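Local coordinates for lysyl oxidase (Pichia pastoris, PDB 1W7C), which probably oxidises primary amines, including the lysine side chains of proteins, to aldehydes with the help of a copper ion and a topaquinone cofactor built from its own chain, at residues 367-372 with 379-384; 298-303 with 397-402. All blocks are in the same frame, centred on the assembly; numbering follows the deposited sequence. Where two conformers were deposited one is given.

Contact 1 of 2, residues 367-372 with 379-384. With NAG (2-acetamido-2-deoxy-beta-D-glucopyranose), chain T.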
loop_
_atom_site.group_PDB
_atom_site.type_symbol
_atom_site.label_atom_id
_atom_site.label_comp_id
_atom_site.label_asym_id
_atom_site.label_seq_id
_atom_site.Cartn_x
_atom_site.Cartn_y
_atom_site.Cartn_z
ATOM N N PHE A 367 -15.192 -14.062 17.173
ATOM C CA PHE A 367 -15.071 -13.440 18.492
ATOM C C PHE A 367 -15.274 -11.941 18.447
ATOM O O PHE A 367 -15.221 -11.328 17.393
ATOM C CB PHE A 367 -13.669 -13.661 19.068
ATOM C CG PHE A 367 -13.263 -15.103 19.221
ATOM C CD1 PHE A 367 -12.635 -15.781 18.178
ATOM C CD2 PHE A 367 -13.412 -15.748 20.451
ATOM C CE1 PHE A 367 -12.220 -17.087 18.333
ATOM C CE2 PHE A 367 -12.991 -17.064 20.618
ATOM C CZ PHE A 367 -12.384 -17.731 19.567
ATOM N N SER A 368 -15.454 -11.348 19.621
ATOM C CA SER A 368 -15.549 -9.890 19.780
ATOM C C SER A 368 -14.184 -9.223 19.523
ATOM O O SER A 368 -13.124 -9.850 19.681
ATOM C CB SER A 368 -16.003 -9.542 21.200
ATOM O OG SER A 368 -17.299 -10.014 21.464
ATOM N N LEU A 369 -14.239 -7.938 19.186
ATOM C CA LEU A 369 -13.077 -7.049 19.107
ATOM C C LEU A 369 -12.633 -6.637 20.515
ATOM O O LEU A 369 -13.451 -6.431 21.394
ATOM C CB LEU A 369 -13.439 -5.798 18.296
ATOM C CG LEU A 369 -13.738 -6.021 16.839
ATOM C CD1 LEU A 369 -14.557 -4.883 16.264
ATOM C CD2 LEU A 369 -12.477 -6.217 16.081
ATOM N N VAL A 370 -11.322 -6.490 20.691
ATOM C CA VAL A 370 -10.719 -6.019 21.959
ATOM C C VAL A 370 -10.650 -4.507 21.916
ATOM O O VAL A 370 -9.872 -3.942 21.148
ATOM C CB VAL A 370 -9.332 -6.600 22.154
ATOM C CG1 VAL A 370 -8.730 -6.074 23.434
ATOM C CG2 VAL A 370 -9.395 -8.178 22.119
ATOM N N PRO A 371 -11.445 -3.833 22.742
ATOM C CA PRO A 371 -11.435 -2.371 22.753
ATOM C C PRO A 371 -10.038 -1.795 22.990
ATOM O O PRO A 371 -9.238 -2.366 23.744
ATOM C CB PRO A 371 -12.373 -2.009 23.946
ATOM C CG PRO A 371 -13.303 -3.179 24.013
ATOM C CD PRO A 371 -12.431 -4.360 23.718
ATOM N N GLY A 372 -9.771 -0.662 22.352
ATOM C CA GLY A 372 -8.534 0.080 22.508
ATOM C C GLY A 372 -7.384 -0.462 21.688
ATOM O O GLY A 372 -6.499 0.310 21.311
ATOM N N ALA A 379 -13.637 4.380 18.774
ATOM C CA ALA A 379 -14.541 3.570 17.945
ATOM C C ALA A 379 -15.899 3.385 18.613
ATOM O O ALA A 379 -15.985 3.344 19.829
ATOM C CB ALA A 379 -13.968 2.203 17.677
ATOM N N GLY A 380 -16.930 3.246 17.802
ATOM C CA GLY A 380 -18.199 2.718 18.237
ATOM C C GLY A 380 -18.325 1.261 17.787
ATOM O O GLY A 380 -17.845 0.872 16.745
ATOM N N TYR A 381 -19.020 0.472 18.616
ATOM C CA TYR A 381 -19.137 -0.964 18.403
ATOM C C TYR A 381 -20.577 -1.394 18.171
ATOM O O TYR A 381 -21.521 -0.812 18.755
ATOM C CB TYR A 381 -18.602 -1.718 19.633
ATOM C CG TYR A 381 -17.128 -1.643 19.746
ATOM C CD1 TYR A 381 -16.534 -0.680 20.505
ATOM C CD2 TYR A 381 -16.313 -2.506 19.024
ATOM C CE1 TYR A 381 -15.172 -0.567 20.590
ATOM C CE2 TYR A 381 -14.962 -2.417 19.095
ATOM C CZ TYR A 381 -14.384 -1.446 19.873
ATOM O OH TYR A 381 -13.015 -1.335 19.936
ATOM N N PHE A 382 -20.724 -2.429 17.350
ATOM C CA PHE A 382 -22.032 -2.923 16.907
ATOM C C PHE A 382 -22.192 -4.407 17.103
ATOM O O PHE A 382 -21.245 -5.166 16.957
ATOM C CB PHE A 382 -22.267 -2.498 15.426
ATOM C CG PHE A 382 -22.369 -1.007 15.325
ATOM C CD1 PHE A 382 -21.229 -0.233 15.199
ATOM C CD2 PHE A 382 -23.586 -0.364 15.554
ATOM C CE1 PHE A 382 -21.310 1.158 15.262
ATOM C CE2 PHE A 382 -23.675 1.022 15.604
ATOM C CZ PHE A 382 -22.537 1.781 15.435
ATOM N N THR A 383 -23.411 -4.786 17.473
ATOM C CA THR A 383 -23.793 -6.151 17.762
ATOM C C THR A 383 -24.449 -6.746 16.523
ATOM O O THR A 383 -25.303 -6.104 15.877
ATOM C CB THR A 383 -24.803 -6.136 18.925
ATOM O OG1 THR A 383 -24.176 -5.601 20.095
ATOM C CG2 THR A 383 -25.237 -7.544 19.278
ATOM N N THR A 384 -24.070 -7.984 16.215
ATOM C CA THR A 384 -24.661 -8.754 15.138
ATOM C C THR A 384 -25.064 -10.129 15.661
ATOM O O THR A 384 -24.796 -10.448 16.800
ATOM C CB THR A 384 -23.688 -8.915 13.955
ATOM O OG1 THR A 384 -22.515 -9.613 14.405
ATOM C CG2 THR A 384 -23.253 -7.551 13.434
HETATM C C1 NAG T . -28.084 -8.710 21.506
HETATM C C2 NAG T . -29.427 -8.790 22.262
HETATM C C3 NAG T . -30.086 -7.420 22.369
HETATM C C4 NAG T . -29.112 -6.436 23.005
HETATM C C5 NAG T . -27.761 -6.478 22.265
HETATM C C6 NAG T . -26.727 -5.581 22.954
HETATM C C7 NAG T . -30.812 -10.785 22.337
HETATM C C8 NAG T . -32.162 -11.282 21.916
HETATM N N2 NAG T . -30.346 -9.737 21.656
HETATM O O3 NAG T . -31.261 -7.472 23.160
HETATM O O4 NAG T . -29.685 -5.141 23.006
HETATM O O5 NAG T . -27.278 -7.808 22.250
HETATM O O6 NAG T . -26.373 -6.159 24.195
HETATM O O7 NAG T . -30.204 -11.334 23.260
HETATM O O HOH W 1 -12.024 0.775 21.198
#
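The phenol ring of Tyr381 is met by Leu369 at its edge: the methyl CD1 of Leu369 lies near the ring plane, 3.8 Å from Tyr381 CE2, and CB of the same leucine reaches that carbon too. A water also sits in the ring plane, beyond the hydroxyl. Pro371 comes obliquely; its CA, the ring atom shared with the backbone, comes closest, 3.4 Å from Tyr381 OH, and CB is farther off. Leu397 and, from strand 391-405, Cys400 touch the ring from opposite sides of its plane, which leaves the 367-372 segment to close on its rim and hydroxyl end. With CG of Tyr381 anti to its own carbonyl carbon (chi1 -72°), the ring leaves strand 380-388 and runs across the gap to the loop.

That strand and 391-405 form an antiparallel pair in the beta-rich enzyme domain of copper amine oxidases; the loop after helix 358-361 lies against the pair and is pinned to it by backbone bonding between Leu369 and Leu397. Because Pro371 CA and Ala379 CA, the nearest pair, are 8.2 Å apart, Tyr381 has to span the distance. Its hydroxyl reaches the loop backbone through the water: Tyr381 OH is 2.7 Å from the water oxygen, and the N-H of Gly372 donates to the same oxygen with N 2.9 Å away. Val370 points away from the strand and packs on Ile421 of the second subunit. Farther along, Thr383 turns its methyl to the glycan carried by this protein, CG2 of Thr383 standing 3.6 Å from O5 of the sugar, beside Asn394.

Contact 2 of 2, residues 298-303 with 397-402. Unlike the reference sequence in segment 298-303: Asp298 (reference Glu).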
loop_
_atom_site.group_PDB
_atom_site.type_symbol
_atom_site.label_atom_id
_atom_site.label_comp_id
_atom_site.label_asym_id
_atom_site.label_seq_id
_atom_site.Cartn_x
_atom_site.Cartn_y
_atom_site.Cartn_z
ATOM N N ASP A 298 -31.137 0.953 14.751
ATOM C CA ASP A 298 -32.068 -0.124 14.377
ATOM C C ASP A 298 -31.822 -0.617 12.946
ATOM O O ASP A 298 -31.986 -1.798 12.661
ATOM C CB ASP A 298 -33.523 0.343 14.491
ATOM C CG ASP A 298 -34.028 0.363 15.897
ATOM O OD1 ASP A 298 -33.279 0.107 16.876
ATOM O OD2 ASP A 298 -35.221 0.627 16.123
ATOM N N GLU A 299 -31.410 0.286 12.059
ATOM C CA GLU A 299 -31.256 -0.057 10.658
ATOM C C GLU A 299 -29.809 -0.321 10.231
ATOM O O GLU A 299 -29.575 -0.721 9.101
ATOM C CB GLU A 299 -31.871 1.018 9.756
ATOM C CG GLU A 299 -33.349 1.297 9.995
ATOM C CD GLU A 299 -34.244 0.084 9.801
ATOM O OE1 GLU A 299 -33.901 -0.880 9.099
ATOM O OE2 GLU A 299 -35.344 0.085 10.361
ATOM N N GLU A 300 -28.867 -0.125 11.134
ATOM C CA GLU A 300 -27.453 -0.250 10.819
ATOM C C GLU A 300 -27.129 0.502 9.491
ATOM O O GLU A 300 -26.506 -0.007 8.573
ATOM C CB GLU A 300 -26.982 -1.731 10.780
ATOM C CG GLU A 300 -26.820 -2.180 12.245
ATOM C CD GLU A 300 -26.474 -3.640 12.331
ATOM O OE1 GLU A 300 -25.275 -3.985 12.507
ATOM O OE2 GLU A 300 -27.413 -4.457 12.140
ATOM N N TYR A 301 -27.576 1.759 9.501
ATOM C CA TYR A 301 -27.289 2.719 8.439
ATOM C C TYR A 301 -26.331 3.751 9.012
ATOM O O TYR A 301 -26.509 4.203 10.152
ATOM C CB TYR A 301 -28.578 3.392 7.956
ATOM C CG TYR A 301 -28.324 4.490 6.958
ATOM C CD1 TYR A 301 -28.146 4.204 5.604
ATOM C CD2 TYR A 301 -28.260 5.812 7.351
ATOM C CE1 TYR A 301 -27.901 5.197 4.688
ATOM C CE2 TYR A 301 -27.995 6.824 6.433
ATOM C CZ TYR A 301 -27.842 6.518 5.094
ATOM O OH TYR A 301 -27.569 7.508 4.165
ATOM N N PHE A 302 -25.284 4.069 8.248
ATOM C CA PHE A 302 -24.194 4.939 8.689
ATOM C C PHE A 302 -24.028 6.100 7.719
ATOM O O PHE A 302 -24.207 5.922 6.525
ATOM C CB PHE A 302 -22.890 4.113 8.712
ATOM C CG PHE A 302 -22.908 3.065 9.758
ATOM C CD1 PHE A 302 -23.447 1.818 9.501
ATOM C CD2 PHE A 302 -22.466 3.333 11.047
ATOM C CE1 PHE A 302 -23.558 0.889 10.525
ATOM C CE2 PHE A 302 -22.579 2.405 12.041
ATOM C CZ PHE A 302 -23.106 1.201 11.795
ATOM N N SER A 303 -23.765 7.291 8.262
ATOM C CA SER A 303 -23.460 8.487 7.481
ATOM C C SER A 303 -22.175 9.140 8.000
ATOM O O SER A 303 -21.933 9.254 9.200
ATOM C CB SER A 303 -24.636 9.522 7.522
ATOM O OG SER A 303 -24.726 10.171 8.752
ATOM N N LEU A 397 -19.674 -6.262 20.202
ATOM C CA LEU A 397 -18.358 -5.825 19.746
ATOM C C LEU A 397 -17.938 -6.581 18.469
ATOM O O LEU A 397 -16.778 -6.929 18.263
ATOM C CB LEU A 397 -17.324 -5.937 20.865
ATOM C CG LEU A 397 -17.349 -4.843 21.982
ATOM C CD1 LEU A 397 -18.683 -4.394 22.532
ATOM C CD2 LEU A 397 -16.390 -5.284 23.033
ATOM N N SER A 398 -18.910 -6.805 17.581
ATOM C CA SER A 398 -18.707 -7.590 16.376
ATOM C C SER A 398 -17.990 -6.824 15.251
ATOM O O SER A 398 -17.159 -7.393 14.553
ATOM C CB SER A 398 -20.068 -8.081 15.864
ATOM O OG SER A 398 -19.941 -8.823 14.680
ATOM N N TYR A 399 -18.337 -5.563 15.086
ATOM C CA TYR A 399 -17.604 -4.682 14.205
ATOM C C TYR A 399 -17.514 -3.323 14.829
ATOM O O TYR A 399 -18.275 -2.996 15.729
ATOM C CB TYR A 399 -18.169 -4.663 12.781
ATOM C CG TYR A 399 -19.549 -4.049 12.597
ATOM C CD1 TYR A 399 -19.691 -2.719 12.274
ATOM C CD2 TYR A 399 -20.685 -4.813 12.685
ATOM C CE1 TYR A 399 -20.938 -2.165 12.023
ATOM C CE2 TYR A 399 -21.950 -4.274 12.433
ATOM C CZ TYR A 399 -22.070 -2.941 12.105
ATOM O OH TYR A 399 -23.302 -2.382 11.854
ATOM N N CYS A 400 -16.534 -2.542 14.397
ATOM C CA CYS A 400 -16.346 -1.199 14.930
ATOM C C CYS A 400 -16.290 -0.191 13.807
ATOM O O CYS A 400 -15.936 -0.524 12.656
ATOM C CB CYS A 400 -15.073 -1.080 15.797
ATOM S SG CYS A 400 -13.539 -1.135 14.813
ATOM N N VAL A 401 -16.632 1.042 14.167
ATOM C CA VAL A 401 -16.619 2.175 13.285
ATOM C C VAL A 401 -15.844 3.301 13.937
ATOM O O VAL A 401 -16.095 3.631 15.090
ATOM C CB VAL A 401 -18.065 2.622 12.999
ATOM C CG1 VAL A 401 -18.085 3.839 12.053
ATOM C CG2 VAL A 401 -18.905 1.431 12.439
ATOM N N PHE A 402 -14.878 3.877 13.238
ATOM C CA PHE A 402 -14.080 4.955 13.778
ATOM C C PHE A 402 -13.591 5.900 12.705
ATOM O O PHE A 402 -13.419 5.520 11.540
ATOM C CB PHE A 402 -12.886 4.456 14.625
ATOM C CG PHE A 402 -11.854 3.656 13.855
ATOM C CD1 PHE A 402 -12.019 2.297 13.675
ATOM C CD2 PHE A 402 -10.709 4.270 13.359
ATOM C CE1 PHE A 402 -11.069 1.540 13.000
ATOM C CE2 PHE A 402 -9.746 3.515 12.681
ATOM C CZ PHE A 402 -9.930 2.159 12.506
#
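One hydrogen bond joins Glu300 to Tyr399: the phenol OH of Tyr399 donates to OE1 of Glu300 across 2.6 Å. The acceptor oxygen lies in the plane of the phenol ring and is approached on its anti side, 23° out of the carboxylate plane; the two flat groups are nearly coplanar, their planes 14° apart. Glu300 belongs to a G1 beta bulge opposite Asp296, and its chain extends beyond CG to bring the carboxylate to the hydroxyl. Thr311 OG1 is a second hydrogen-bond partner of that hydroxyl.

Aromatic contact follows beside it. The rings of Phe302 and Tyr399 reach toward each other from the two strands and meet at their edges, with Phe302 CE1 3.5 Å from Tyr399 OH and Phe302 CZ 4.0 Å from Tyr399 CE1. Phe382, from strand 380-388, lies against both rings, edge-to-face with Phe302. One valine methyl adds an apolar contact: Val401 has CG1 anti to the backbone N (chi1 -180°), which turns its CG2 toward Phe302, 3.8 Å from CE2. Strands 301-304 and 391-405 thus face each other through side chains within the enzyme domain; Phe302 CA and Val401 CA, the nearest pair, are 9.3 Å apart.

A phenylalanine in place of Tyr399 would probably leave the Glu300 carboxylate and the Thr311 hydroxyl without their shared mate. Two partners hold the buried phenol oxygen, so a polar group is accommodated at the margin of an aromatic core, and the short bond to what is probably a charged carboxylate is likely to polarise the phenol O-H.

How the contacts relate
Both contacts lie mainly in the interior of the enzyme domain, their centres about 10 Å apart, and each holds one of two neighbouring antiparallel strands, contact 1 the strand 380-388 and contact 2 the strand 391-405. Contact 1 is nested within the loop that contact 2 closes. The two meet through Phe382, whose CZ is 3.5 Å from Phe302 CE2, and through Thr384 OG1 and Ser398 OG, a probable hydrogen bond of 2.7 Å. Each uses a tyrosine hydroxyl, but differently: in contact 1, which binds a loop, water carries the polar link, while in contact 2 a carboxylate from the bulge just before strand 301-304 takes the bond directly. Contact 1 alone reaches outward to a glycan.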